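Local coordinates for protein putative Semialdehyde dehydrogenase (Oryza sativa, PDB 2CVO) that probably catalyses the NADPH-dependent reduction of N-acetyl-gamma-glutamyl phosphate to N-acetylglutamate semialdehyde, a step of arginine biosynthesis in the chloroplast, at residues Q145-G150 with A162-N167; V180-A185 with Y280-S285; N192-A197 with T265-M270; V293-G298 with F314-E319; V308-C313 with Y361-P366. All blocks are in the same frame, centred on the assembly; numbering follows the deposited sequence.

Interaction 1: Q145-G150 with A162-N167; sequences QEAVYG and ARLVAN
V148 and Y149 pair in parallel with V165 and A166. V148 donates from its N to L164 O (2.9 Å) and accepts at its O from A166 N (2.8 Å). Next along, G150 N bonds to A166 O (2.7 Å). Before the strands close up, a water takes the place of a direct bond, donating to E146 O and accepting from L164 N. On one face of the sheet V148 turns its CG2, anti to the carbonyl carbon, against A162 CB at 3.4 Å, a tight fit that suits the small alanine. V165 CG1 lies 3.7 Å from G150 CA, where the bare glycine lets the chain come close. A147 CB rests 3.9 Å from L164 CD2. Y149 points to the other face with A166, and its hydroxyl bonds to E234 and Q176. With helix 152-161 linking the strands, this is a beta-alpha-beta unit at one edge of the parallel sheet, characteristic of the Rossmann-type NAD-binding domain.

Interaction 2: V180-A185 with Y280-S285; sequences VPLIKA and YQHLKS
Helices 170-184 and 276-287 of the dimerisation domain, which pack beside its mixed sheet, meet here steeply, the axes of their short segments 9.8 Å apart at closest and their directions 116° from each other. H282 leans across to the C-terminal end of the first helix and A185 just after it. With CG anti to the backbone N (chi1 -175°), its imidazole lies under the A185 methyl, whose CB stands 3.7 Å from the ring centroid, 22° off the normal, in a CH-pi contact that a single methyl suits. At the ring edge, near its plane, comes L182 CD2. L182 and L283 cross at about a right angle, L182 CG 3.7 Å from L283 CD2, and the same L283 CD2 meets P181 CG at 4.0 Å, an apolar seam. The carbonyl of P181, already the acceptor for A185 N, also takes a weak bond from H282 NE2 (3.3 Å). A water bridges the pair, 2.7 Å from P181 O and 2.7 Å from H282 NE2, in the imidazole plane. The histidine thus lets an apolar interface end in a hydrated polar grip, where the short water bridge probably contributes more than the weak direct bond.

Interaction 3: N192-A197 with T265-M270; sequences NIIIDA and TMFVEM
F267 lays the edge of its ring along the backbone of I194: F267 CD1 comes within 3.2 Å of I194 O, with F267 CG anti to its own carbonyl carbon (chi1 -57°), while D196 CB meets the same ring at its edge. I194 O is also the acceptor for F267 N, at 2.7 Å. The reverse bond, I194 N to F267 O, closes this hydrogen-bonded pair, and D196 with T265 forms the next, so the strands run antiparallel at 172°. Between them I195 and M266 make the non-hydrogen-bonded pair, side by side and pointing the same way, I195 CG1 3.6 Å from M266 CG. The unbranched methionine then bends away toward P178 and L179 of helix 170-184, which covers this face. These are neighbouring strands in the mixed sheet of the dimerisation domain, and the opposite face, bearing I194, D196, T265 and F267, packs on the second subunit, where F267 meets I194 of that subunit and I194 its F267. The buried carboxylate of D196 is paired with K198 of its own chain and K198 of the second subunit, which probably offsets its closeness to D196 of that subunit. At the start of segment 192-197, N192 ND2 makes a weak bond to E269 OE2 (3.4 Å), amide and carboxylate planes 59° apart; E269 OE1 bonds to S191, and N192 OD1 accepts from R325 of the second subunit.

Interaction 4: V293-G298 with F314-E319; sequences VKLLNG and FMNVFE
N316 ND2, the side-chain amide nitrogen, donates to two backbone carbonyls, G298 O (3.1 Å) and S300 O. The first bond is straight at the hydrogen (167°), and G298 O lies close to the amide plane. With CG anti to the backbone N (chi1 -151°), the asparagine reaches across to the turn after strand 293-295, where G298 adopts a positive phi that glycine tolerates easily. The strands themselves are parallel: M315 N bonds to K294 O (3.0 Å) and L296 N to M315 O (2.9 Å). M315 CG lies between its own backbone N and carbonyl carbon (chi1 60°), and the chain curls at chi3, bringing M315 CE to 4.0 Å from V293 CG1. On the side of the sheet that carries F314, the side chains of L296 and F314 cross at about a right angle, L296 CD2 3.9 Å from F314 CG, and I72 of the third subunit packs on both. Strand 293-295 is the outermost strand of the dimerisation domain's mixed sheet within this chain, paired in parallel with strand 313-319.

Interaction 5: V308-C313 with Y361-P366; sequences VGSNYC and YQPLFP
Two irregular segments meet here, the loop leading into strand 313-319 and the C-terminal tail that follows helix 336-351. A single direct backbone bond joins them, L364 N to V308 O (2.9 Å), and the same carbonyl receives a CA-H...O contact from P363 CA at 3.2 Å. Water adds a second link, accepting from N311 N and donating to Y361 O. P363 fills the angle between S310 and Y312: its CG lies 3.6 Å from S310 OG and touches the edge of the Y312 ring, 4.2 Å from Y312 CD2. A compact ring suits this place, and proline has no N-H that would need a partner. S310 OG, placed between the backbone N and the carbonyl carbon (chi1 75°), accepts from Y312 N at 3.3 Å, an ST turn, and also bonds to V307 O. The Q362 chain bends at its second torsion and brings NE2 to Y312 OH. That bond is 3.1 Å long and almost linear (176°), with the hydroxyl in the amide plane, while the amide and ring planes stand 66° apart. The same hydroxyl bonds to T73 of the third subunit. At the end of the tail, the terminal carboxylate of P366 makes a salt bridge with K259 of the third subunit. The arrangement is that of a C-terminal tail laid against a loop of its own chain and buried at a subunit interface of the tetramer.

In the fold
Interaction 1 belongs to the Rossmann-type sheet, whereas interactions 3 and 4 lie in the mixed sheet of the dimerisation domain, about 15 Å apart between centres. Interaction 2 joins two helices that pack beside that sheet, and it touches interaction 4 through Y280, whose OH lies 2.8 Å from L296 O. Interactions 4 and 5 adjoin at K294 N and C313 O, so strand 313-319 connects them. The sheet contacts rest on regular backbone bonds; the helix pair relies on apolar packing and water, and the tail on scattered polar bonds. Interactions 1, 2, 3 and 5 are largely buried, interaction 4 only partly. Interactions 3, 4 and 5 reach other subunits; 1 and 2 stay within the chain.

Interaction 1: Q145-G150 with A162-N167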
# COMPACT_ATOMS: atom_id res chain seq x y z
N GLN A 145 -26.61 16.44 -30.19
CA GLN A 145 -26.15 17.61 -30.93
C GLN A 145 -26.11 18.89 -30.10
O GLN A 145 -25.39 19.82 -30.43
CB GLN A 145 -27.01 17.81 -32.18
CG GLN A 145 -26.96 16.62 -33.12
CD GLN A 145 -27.63 16.89 -34.45
OE1 GLN A 145 -28.82 17.18 -34.52
NE2 GLN A 145 -26.85 16.79 -35.53
N GLU A 146 -26.88 18.93 -29.01
CA GLU A 146 -26.91 20.12 -28.15
C GLU A 146 -25.85 20.04 -27.05
O GLU A 146 -25.43 21.06 -26.51
CB GLU A 146 -28.27 20.27 -27.47
CG GLU A 146 -29.46 20.33 -28.40
CD GLU A 146 -30.76 20.51 -27.64
OE1 GLU A 146 -31.84 20.50 -28.28
OE2 GLU A 146 -30.71 20.66 -26.40
N ALA A 147 -25.44 18.82 -26.73
CA ALA A 147 -24.45 18.59 -25.68
C ALA A 147 -23.06 19.14 -26.01
O ALA A 147 -22.56 18.97 -27.12
CB ALA A 147 -24.37 17.09 -25.39
N VAL A 148 -22.45 19.79 -25.03
CA VAL A 148 -21.11 20.36 -25.19
C VAL A 148 -20.08 19.56 -24.38
O VAL A 148 -20.32 19.22 -23.22
CB VAL A 148 -21.09 21.84 -24.74
CG1 VAL A 148 -19.66 22.38 -24.78
CG2 VAL A 148 -21.99 22.67 -25.64
N TYR A 149 -18.94 19.26 -24.99
CA TYR A 149 -17.88 18.51 -24.33
C TYR A 149 -17.30 19.35 -23.19
O TYR A 149 -16.78 20.45 -23.40
CB TYR A 149 -16.79 18.16 -25.35
CG TYR A 149 -15.80 17.14 -24.85
CD1 TYR A 149 -16.21 15.85 -24.50
CD2 TYR A 149 -14.45 17.46 -24.71
CE1 TYR A 149 -15.30 14.91 -24.04
CE2 TYR A 149 -13.53 16.52 -24.25
CZ TYR A 149 -13.96 15.25 -23.92
OH TYR A 149 -13.05 14.32 -23.47
N GLY A 150 -17.39 18.82 -21.97
CA GLY A 150 -16.94 19.56 -20.80
C GLY A 150 -15.47 19.76 -20.46
O GLY A 150 -15.13 19.85 -19.28
N ALA A 162 -23.95 26.46 -22.59
CA ALA A 162 -24.56 25.16 -22.80
C ALA A 162 -25.57 24.79 -21.72
O ALA A 162 -25.48 25.24 -20.58
CB ALA A 162 -23.49 24.10 -22.89
N ARG A 163 -26.55 23.98 -22.10
CA ARG A 163 -27.56 23.50 -21.17
C ARG A 163 -27.15 22.10 -20.74
O ARG A 163 -27.18 21.77 -19.55
CB ARG A 163 -28.94 23.45 -21.84
CG ARG A 163 -29.96 22.66 -21.04
CD ARG A 163 -31.35 22.74 -21.64
NE ARG A 163 -32.27 21.80 -21.00
CZ ARG A 163 -32.32 20.50 -21.28
NH1 ARG A 163 -31.51 19.99 -22.19
NH2 ARG A 163 -33.17 19.72 -20.64
N LEU A 164 -26.76 21.29 -21.71
CA LEU A 164 -26.32 19.92 -21.45
C LEU A 164 -24.82 19.81 -21.70
O LEU A 164 -24.34 20.04 -22.82
CB LEU A 164 -27.07 18.94 -22.36
CG LEU A 164 -26.62 17.48 -22.23
CD1 LEU A 164 -26.73 17.03 -20.78
CD2 LEU A 164 -27.46 16.60 -23.14
N VAL A 165 -24.08 19.46 -20.66
CA VAL A 165 -22.64 19.32 -20.77
C VAL A 165 -22.17 17.90 -20.50
O VAL A 165 -22.48 17.32 -19.46
CB VAL A 165 -21.91 20.26 -19.80
CG1 VAL A 165 -20.44 19.87 -19.69
CG2 VAL A 165 -22.03 21.70 -20.30
N ALA A 166 -21.45 17.34 -21.47
CA ALA A 166 -20.93 15.99 -21.34
C ALA A 166 -19.55 16.12 -20.69
O ALA A 166 -18.58 16.46 -21.36
CB ALA A 166 -20.80 15.34 -22.72
N ASN A 167 -19.49 15.87 -19.38
CA ASN A 167 -18.23 15.96 -18.65
C ASN A 167 -17.27 14.89 -19.17
O ASN A 167 -17.64 13.72 -19.26
CB ASN A 167 -18.48 15.76 -17.15
CG ASN A 167 -17.39 16.36 -16.29
OD1 ASN A 167 -17.19 17.58 -16.29
ND2 ASN A 167 -16.68 15.52 -15.54
O HOH W 1 -27.17 21.69 -24.67

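Interaction 2: V180-A185 with Y280-S285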
# COMPACT_ATOMS: atom_id res chain seq x y z
N VAL A 180 -4.07 19.03 -27.27
CA VAL A 180 -4.91 19.85 -28.13
C VAL A 180 -4.26 21.17 -28.57
O VAL A 180 -4.15 21.44 -29.77
CB VAL A 180 -6.28 20.13 -27.46
CG1 VAL A 180 -7.11 21.09 -28.32
CG2 VAL A 180 -7.04 18.81 -27.30
N PRO A 181 -3.80 22.00 -27.63
CA PRO A 181 -3.18 23.25 -28.07
C PRO A 181 -1.92 23.03 -28.91
O PRO A 181 -1.67 23.78 -29.85
CB PRO A 181 -2.89 23.98 -26.75
CG PRO A 181 -2.69 22.85 -25.78
CD PRO A 181 -3.81 21.91 -26.16
N LEU A 182 -1.14 22.02 -28.56
CA LEU A 182 0.09 21.73 -29.30
C LEU A 182 -0.21 21.30 -30.73
O LEU A 182 0.52 21.65 -31.66
CB LEU A 182 0.91 20.64 -28.59
CG LEU A 182 1.53 21.05 -27.25
CD1 LEU A 182 2.28 19.87 -26.64
CD2 LEU A 182 2.48 22.23 -27.48
N ILE A 183 -1.29 20.54 -30.90
CA ILE A 183 -1.67 20.08 -32.22
C ILE A 183 -2.21 21.26 -33.03
O ILE A 183 -1.86 21.43 -34.19
CB ILE A 183 -2.74 18.96 -32.15
CG1 ILE A 183 -2.13 17.70 -31.55
CG2 ILE A 183 -3.28 18.66 -33.54
CD1 ILE A 183 -3.11 16.54 -31.43
N LYS A 184 -3.04 22.09 -32.40
CA LYS A 184 -3.60 23.25 -33.09
C LYS A 184 -2.47 24.16 -33.56
O LYS A 184 -2.55 24.76 -34.63
CB LYS A 184 -4.53 24.05 -32.16
CG LYS A 184 -5.82 23.34 -31.80
CD LYS A 184 -6.67 24.22 -30.88
CE LYS A 184 -7.98 23.53 -30.50
NZ LYS A 184 -8.80 24.35 -29.55
N ALA A 185 -1.41 24.25 -32.75
CA ALA A 185 -0.26 25.08 -33.06
C ALA A 185 0.67 24.42 -34.07
O ALA A 185 1.65 25.01 -34.51
CB ALA A 185 0.51 25.40 -31.77
N TYR A 280 7.13 23.49 -24.60
CA TYR A 280 7.02 23.98 -23.24
C TYR A 280 6.52 25.43 -23.19
O TYR A 280 5.66 25.76 -22.38
CB TYR A 280 8.38 23.90 -22.54
CG TYR A 280 8.34 24.36 -21.10
CD1 TYR A 280 7.98 23.49 -20.08
CD2 TYR A 280 8.64 25.69 -20.77
CE1 TYR A 280 7.92 23.92 -18.75
CE2 TYR A 280 8.58 26.13 -19.45
CZ TYR A 280 8.22 25.24 -18.44
OH TYR A 280 8.16 25.67 -17.13
N GLN A 281 7.08 26.28 -24.05
CA GLN A 281 6.68 27.67 -24.07
C GLN A 281 5.26 27.86 -24.59
O GLN A 281 4.56 28.77 -24.15
CB GLN A 281 7.66 28.49 -24.92
CG GLN A 281 9.05 28.66 -24.30
CD GLN A 281 9.02 29.36 -22.94
OE1 GLN A 281 8.40 30.42 -22.79
NE2 GLN A 281 9.69 28.78 -21.96
N HIS A 282 4.83 27.02 -25.52
CA HIS A 282 3.47 27.17 -26.03
C HIS A 282 2.45 26.79 -24.96
O HIS A 282 1.41 27.44 -24.85
CB HIS A 282 3.23 26.31 -27.27
CG HIS A 282 1.88 26.52 -27.88
ND1 HIS A 282 1.52 27.70 -28.49
CD2 HIS A 282 0.78 25.73 -27.92
CE1 HIS A 282 0.26 27.63 -28.88
NE2 HIS A 282 -0.21 26.45 -28.54
N LEU A 283 2.74 25.74 -24.19
CA LEU A 283 1.83 25.31 -23.13
C LEU A 283 1.82 26.35 -22.02
O LEU A 283 0.78 26.60 -21.41
CB LEU A 283 2.26 23.95 -22.56
CG LEU A 283 2.21 22.73 -23.48
CD1 LEU A 283 2.78 21.52 -22.75
CD2 LEU A 283 0.78 22.46 -23.91
N LYS A 284 2.97 26.96 -21.76
CA LYS A 284 3.05 27.97 -20.72
C LYS A 284 2.16 29.16 -21.06
O LYS A 284 1.34 29.58 -20.25
CB LYS A 284 4.49 28.46 -20.52
CG LYS A 284 4.62 29.45 -19.37
CD LYS A 284 6.06 29.61 -18.91
CE LYS A 284 6.88 30.45 -19.88
NZ LYS A 284 6.50 31.90 -19.81
N SER A 285 2.30 29.68 -22.27
CA SER A 285 1.50 30.82 -22.69
C SER A 285 0.04 30.43 -22.82
O SER A 285 -0.85 31.24 -22.56
CB SER A 285 2.02 31.39 -24.02
OG SER A 285 1.91 30.45 -25.06
O HOH W 2 -2.61 26.29 -29.74

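Interaction 3: N192-A197 with T265-M270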
# COMPACT_ATOMS: atom_id res chain seq x y z
N ASN A 192 2.32 8.56 -34.93
CA ASN A 192 2.98 7.85 -33.85
C ASN A 192 2.87 8.48 -32.46
O ASN A 192 3.85 8.56 -31.73
CB ASN A 192 4.46 7.64 -34.18
CG ASN A 192 4.66 6.67 -35.33
OD1 ASN A 192 4.16 5.54 -35.30
ND2 ASN A 192 5.40 7.10 -36.34
N ILE A 193 1.67 8.93 -32.09
CA ILE A 193 1.46 9.49 -30.76
C ILE A 193 1.27 8.27 -29.85
O ILE A 193 0.21 7.65 -29.82
CB ILE A 193 0.18 10.36 -30.71
CG1 ILE A 193 0.38 11.62 -31.54
CG2 ILE A 193 -0.16 10.71 -29.26
CD1 ILE A 193 -0.86 12.53 -31.60
N ILE A 194 2.32 7.91 -29.12
CA ILE A 194 2.28 6.76 -28.22
C ILE A 194 2.01 7.20 -26.79
O ILE A 194 2.76 8.00 -26.22
CB ILE A 194 3.62 6.00 -28.24
CG1 ILE A 194 4.05 5.75 -29.69
CG2 ILE A 194 3.47 4.69 -27.49
CD1 ILE A 194 3.06 4.97 -30.52
N ILE A 195 0.94 6.67 -26.20
CA ILE A 195 0.57 7.04 -24.84
C ILE A 195 0.47 5.85 -23.89
O ILE A 195 -0.17 4.84 -24.19
CB ILE A 195 -0.78 7.79 -24.82
CG1 ILE A 195 -0.73 9.01 -25.74
CG2 ILE A 195 -1.12 8.23 -23.40
CD1 ILE A 195 -2.06 9.71 -25.91
N ASP A 196 1.12 5.99 -22.74
CA ASP A 196 1.10 4.98 -21.69
C ASP A 196 0.49 5.72 -20.50
O ASP A 196 1.12 6.63 -19.95
CB ASP A 196 2.51 4.51 -21.33
CG ASP A 196 2.50 3.32 -20.39
OD1 ASP A 196 2.35 2.18 -20.88
OD2 ASP A 196 2.64 3.51 -19.17
N ALA A 197 -0.72 5.34 -20.11
CA ALA A 197 -1.39 6.00 -19.00
C ALA A 197 -1.47 5.08 -17.79
O ALA A 197 -1.55 3.86 -17.93
CB ALA A 197 -2.78 6.47 -19.43
N THR A 265 1.50 9.58 -19.97
CA THR A 265 2.77 9.90 -20.58
C THR A 265 2.58 9.81 -22.09
O THR A 265 2.22 8.75 -22.61
CB THR A 265 3.89 8.94 -20.14
OG1 THR A 265 3.96 8.94 -18.71
CG2 THR A 265 5.23 9.40 -20.70
N MET A 266 2.81 10.92 -22.76
CA MET A 266 2.66 11.00 -24.20
C MET A 266 4.01 11.14 -24.89
O MET A 266 4.78 12.07 -24.61
CB MET A 266 1.75 12.19 -24.54
CG MET A 266 0.33 12.02 -24.01
SD MET A 266 -0.41 13.56 -23.39
CE MET A 266 0.16 13.51 -21.70
N PHE A 267 4.31 10.18 -25.76
CA PHE A 267 5.56 10.17 -26.51
C PHE A 267 5.22 10.63 -27.92
O PHE A 267 4.74 9.86 -28.75
CB PHE A 267 6.14 8.76 -26.52
CG PHE A 267 6.37 8.18 -25.14
CD1 PHE A 267 5.44 7.32 -24.56
CD2 PHE A 267 7.51 8.51 -24.41
CE1 PHE A 267 5.64 6.80 -23.29
CE2 PHE A 267 7.72 7.99 -23.13
CZ PHE A 267 6.79 7.13 -22.57
N VAL A 268 5.48 11.90 -28.19
CA VAL A 268 5.15 12.50 -29.48
C VAL A 268 6.33 12.92 -30.34
O VAL A 268 7.45 13.07 -29.85
CB VAL A 268 4.26 13.73 -29.27
CG1 VAL A 268 3.02 13.35 -28.47
CG2 VAL A 268 5.04 14.81 -28.55
N GLU A 269 6.05 13.10 -31.62
CA GLU A 269 7.06 13.54 -32.57
C GLU A 269 6.80 15.02 -32.81
O GLU A 269 5.67 15.43 -33.06
CB GLU A 269 6.94 12.76 -33.88
CG GLU A 269 6.83 11.25 -33.71
CD GLU A 269 7.00 10.50 -35.02
OE1 GLU A 269 6.57 11.02 -36.07
OE2 GLU A 269 7.54 9.37 -35.00
N MET A 270 7.86 15.82 -32.73
CA MET A 270 7.72 17.25 -32.94
C MET A 270 7.81 17.60 -34.42
O MET A 270 8.39 16.86 -35.21
CB MET A 270 8.81 17.99 -32.16
CG MET A 270 8.78 17.74 -30.65
SD MET A 270 10.05 18.67 -29.77
CE MET A 270 11.50 17.66 -30.11

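Interaction 4: V293-G298 with F314-E319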
# COMPACT_ATOMS: atom_id res chain seq x y z
N VAL A 293 -4.68 24.37 -14.50
CA VAL A 293 -3.78 23.68 -15.41
C VAL A 293 -2.43 24.36 -15.27
O VAL A 293 -2.23 25.46 -15.77
CB VAL A 293 -4.25 23.77 -16.88
CG1 VAL A 293 -3.30 23.01 -17.78
CG2 VAL A 293 -5.65 23.20 -17.01
N LYS A 294 -1.50 23.70 -14.58
CA LYS A 294 -0.19 24.29 -14.36
C LYS A 294 1.00 23.57 -14.97
O LYS A 294 1.14 22.34 -14.86
CB LYS A 294 0.06 24.47 -12.87
CG LYS A 294 1.34 25.23 -12.57
CD LYS A 294 1.55 25.42 -11.07
CE LYS A 294 2.80 26.24 -10.80
NZ LYS A 294 2.72 27.60 -11.40
N LEU A 295 1.87 24.35 -15.60
CA LEU A 295 3.08 23.82 -16.21
C LEU A 295 4.16 23.98 -15.14
O LEU A 295 4.44 25.10 -14.71
CB LEU A 295 3.46 24.66 -17.45
CG LEU A 295 4.59 24.16 -18.35
CD1 LEU A 295 4.20 22.80 -18.95
CD2 LEU A 295 4.86 25.18 -19.45
N LEU A 296 4.73 22.87 -14.69
CA LEU A 296 5.75 22.92 -13.65
C LEU A 296 6.98 23.65 -14.17
O LEU A 296 7.15 23.80 -15.38
CB LEU A 296 6.12 21.51 -13.18
CG LEU A 296 4.96 20.65 -12.65
CD1 LEU A 296 5.53 19.38 -12.01
CD2 LEU A 296 4.15 21.43 -11.62
N ASN A 297 7.83 24.12 -13.26
CA ASN A 297 9.04 24.84 -13.63
C ASN A 297 10.21 23.93 -13.96
O ASN A 297 10.33 22.82 -13.44
CB ASN A 297 9.47 25.79 -12.50
CG ASN A 297 8.55 27.00 -12.37
OD1 ASN A 297 8.49 27.63 -11.32
ND2 ASN A 297 7.84 27.33 -13.45
N GLY A 298 11.08 24.43 -14.84
CA GLY A 298 12.26 23.70 -15.24
C GLY A 298 12.00 22.25 -15.61
O GLY A 298 11.11 21.97 -16.40
N PHE A 314 -1.13 18.89 -13.20
CA PHE A 314 0.25 19.36 -13.27
C PHE A 314 0.88 18.70 -14.50
O PHE A 314 0.65 17.52 -14.75
CB PHE A 314 1.05 18.97 -12.02
CG PHE A 314 0.70 19.76 -10.77
CD1 PHE A 314 -0.23 20.80 -10.81
CD2 PHE A 314 1.30 19.44 -9.56
CE1 PHE A 314 -0.55 21.51 -9.65
CE2 PHE A 314 0.99 20.14 -8.39
CZ PHE A 314 0.06 21.18 -8.43
N MET A 315 1.66 19.46 -15.26
CA MET A 315 2.29 18.89 -16.44
C MET A 315 3.65 19.50 -16.76
O MET A 315 4.03 20.55 -16.24
CB MET A 315 1.37 19.05 -17.66
CG MET A 315 1.01 20.48 -18.01
SD MET A 315 0.03 20.64 -19.53
CE MET A 315 -1.40 19.78 -19.10
N ASN A 316 4.39 18.80 -17.60
CA ASN A 316 5.69 19.26 -18.03
C ASN A 316 6.03 18.49 -19.30
O ASN A 316 5.43 17.44 -19.58
CB ASN A 316 6.76 19.01 -16.97
CG ASN A 316 7.90 20.02 -17.03
OD1 ASN A 316 8.06 20.71 -18.04
ND2 ASN A 316 8.69 20.12 -15.97
N VAL A 317 6.97 19.02 -20.07
CA VAL A 317 7.39 18.38 -21.30
C VAL A 317 8.90 18.23 -21.28
O VAL A 317 9.61 19.14 -20.85
CB VAL A 317 6.94 19.20 -22.54
CG1 VAL A 317 7.36 20.64 -22.40
CG2 VAL A 317 7.53 18.59 -23.81
N PHE A 318 9.38 17.09 -21.74
CA PHE A 318 10.81 16.82 -21.75
C PHE A 318 11.33 16.37 -23.11
O PHE A 318 10.57 15.89 -23.95
CB PHE A 318 11.15 15.75 -20.71
CG PHE A 318 10.58 16.02 -19.35
CD1 PHE A 318 9.26 15.69 -19.05
CD2 PHE A 318 11.36 16.62 -18.36
CE1 PHE A 318 8.72 15.95 -17.78
CE2 PHE A 318 10.83 16.89 -17.09
CZ PHE A 318 9.51 16.55 -16.80
N GLU A 319 12.63 16.53 -23.30
CA GLU A 319 13.28 16.13 -24.53
C GLU A 319 13.38 14.60 -24.53
O GLU A 319 13.65 13.99 -23.50
CB GLU A 319 14.68 16.73 -24.60
CG GLU A 319 15.24 16.83 -26.00
CD GLU A 319 16.63 17.44 -26.03
OE1 GLU A 319 16.83 18.49 -25.37
OE2 GLU A 319 17.52 16.88 -26.70

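Interaction 5: V308-C313 with Y361-P366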
# COMPACT_ATOMS: atom_id res chain seq x y z
N VAL A 308 -3.33 14.90 -5.66
CA VAL A 308 -4.40 14.15 -5.00
C VAL A 308 -5.32 15.02 -4.14
O VAL A 308 -4.87 15.77 -3.28
CB VAL A 308 -3.79 13.03 -4.13
CG1 VAL A 308 -4.84 12.47 -3.17
CG2 VAL A 308 -3.25 11.92 -5.03
N GLY A 309 -6.62 14.90 -4.39
CA GLY A 309 -7.58 15.67 -3.62
C GLY A 309 -7.84 17.07 -4.14
O GLY A 309 -8.74 17.76 -3.65
N SER A 310 -7.06 17.50 -5.13
CA SER A 310 -7.24 18.83 -5.69
C SER A 310 -7.80 18.71 -7.10
O SER A 310 -7.86 17.62 -7.66
CB SER A 310 -5.91 19.58 -5.75
OG SER A 310 -5.11 19.08 -6.80
N ASN A 311 -8.19 19.85 -7.67
CA ASN A 311 -8.72 19.89 -9.03
C ASN A 311 -7.63 20.35 -10.00
O ASN A 311 -7.92 20.86 -11.08
CB ASN A 311 -9.92 20.84 -9.11
CG ASN A 311 -10.66 20.73 -10.42
OD1 ASN A 311 -11.09 19.64 -10.80
ND2 ASN A 311 -10.82 21.85 -11.13
N TYR A 312 -6.38 20.16 -9.61
CA TYR A 312 -5.25 20.55 -10.45
C TYR A 312 -4.80 19.48 -11.43
O TYR A 312 -5.04 18.28 -11.23
CB TYR A 312 -4.02 20.88 -9.60
CG TYR A 312 -4.12 22.12 -8.77
CD1 TYR A 312 -4.47 23.34 -9.34
CD2 TYR A 312 -3.82 22.08 -7.41
CE1 TYR A 312 -4.52 24.50 -8.57
CE2 TYR A 312 -3.87 23.23 -6.64
CZ TYR A 312 -4.21 24.43 -7.22
OH TYR A 312 -4.26 25.56 -6.45
N CYS A 313 -4.15 19.94 -12.48
CA CYS A 313 -3.54 19.10 -13.50
C CYS A 313 -2.13 19.68 -13.58
O CYS A 313 -1.97 20.84 -13.95
CB CYS A 313 -4.20 19.25 -14.87
SG CYS A 313 -3.20 18.51 -16.23
N TYR A 361 -9.30 23.52 -2.65
CA TYR A 361 -8.70 22.55 -1.73
C TYR A 361 -7.31 22.19 -2.25
O TYR A 361 -7.15 21.75 -3.38
CB TYR A 361 -9.61 21.32 -1.67
CG TYR A 361 -9.17 20.13 -0.82
CD1 TYR A 361 -8.18 19.25 -1.26
CD2 TYR A 361 -9.82 19.84 0.39
CE1 TYR A 361 -7.85 18.08 -0.53
CE2 TYR A 361 -9.50 18.69 1.13
CZ TYR A 361 -8.53 17.81 0.66
OH TYR A 361 -8.27 16.65 1.36
N GLN A 362 -6.29 22.40 -1.42
CA GLN A 362 -4.92 22.06 -1.81
C GLN A 362 -4.71 20.56 -1.67
O GLN A 362 -5.36 19.91 -0.86
CB GLN A 362 -3.92 22.85 -0.97
CG GLN A 362 -3.95 24.33 -1.27
CD GLN A 362 -3.66 24.61 -2.73
OE1 GLN A 362 -2.56 24.37 -3.21
NE2 GLN A 362 -4.66 25.12 -3.45
N PRO A 363 -3.79 19.99 -2.46
CA PRO A 363 -3.52 18.55 -2.41
C PRO A 363 -3.25 17.98 -1.03
O PRO A 363 -2.55 18.57 -0.21
CB PRO A 363 -2.32 18.40 -3.34
CG PRO A 363 -2.49 19.54 -4.31
CD PRO A 363 -2.86 20.67 -3.38
N LEU A 364 -3.83 16.81 -0.77
CA LEU A 364 -3.63 16.14 0.51
C LEU A 364 -2.37 15.28 0.44
O LEU A 364 -2.40 14.14 -0.01
CB LEU A 364 -4.83 15.27 0.87
CG LEU A 364 -4.79 14.72 2.30
CD1 LEU A 364 -4.85 15.88 3.29
CD2 LEU A 364 -5.96 13.77 2.53
N PHE A 365 -1.25 15.85 0.86
CA PHE A 365 0.03 15.15 0.87
C PHE A 365 0.74 15.54 2.15
O PHE A 365 0.77 16.71 2.52
CB PHE A 365 0.89 15.57 -0.32
CG PHE A 365 2.27 14.97 -0.29
CD1 PHE A 365 2.49 13.68 -0.77
CD2 PHE A 365 3.33 15.67 0.27
CE1 PHE A 365 3.75 13.10 -0.69
CE2 PHE A 365 4.60 15.09 0.36
CZ PHE A 365 4.81 13.81 -0.12
N PRO A 366 1.33 14.56 2.86
CA PRO A 366 1.34 13.14 2.50
C PRO A 366 -0.04 12.51 2.70
O PRO A 366 -0.96 13.24 3.10
CB PRO A 366 2.39 12.56 3.44
CG PRO A 366 2.19 13.38 4.68
CD PRO A 366 2.07 14.79 4.11
OXT PRO A 366 -0.19 11.29 2.45
O HOH W 3 -8.69 21.90 -5.58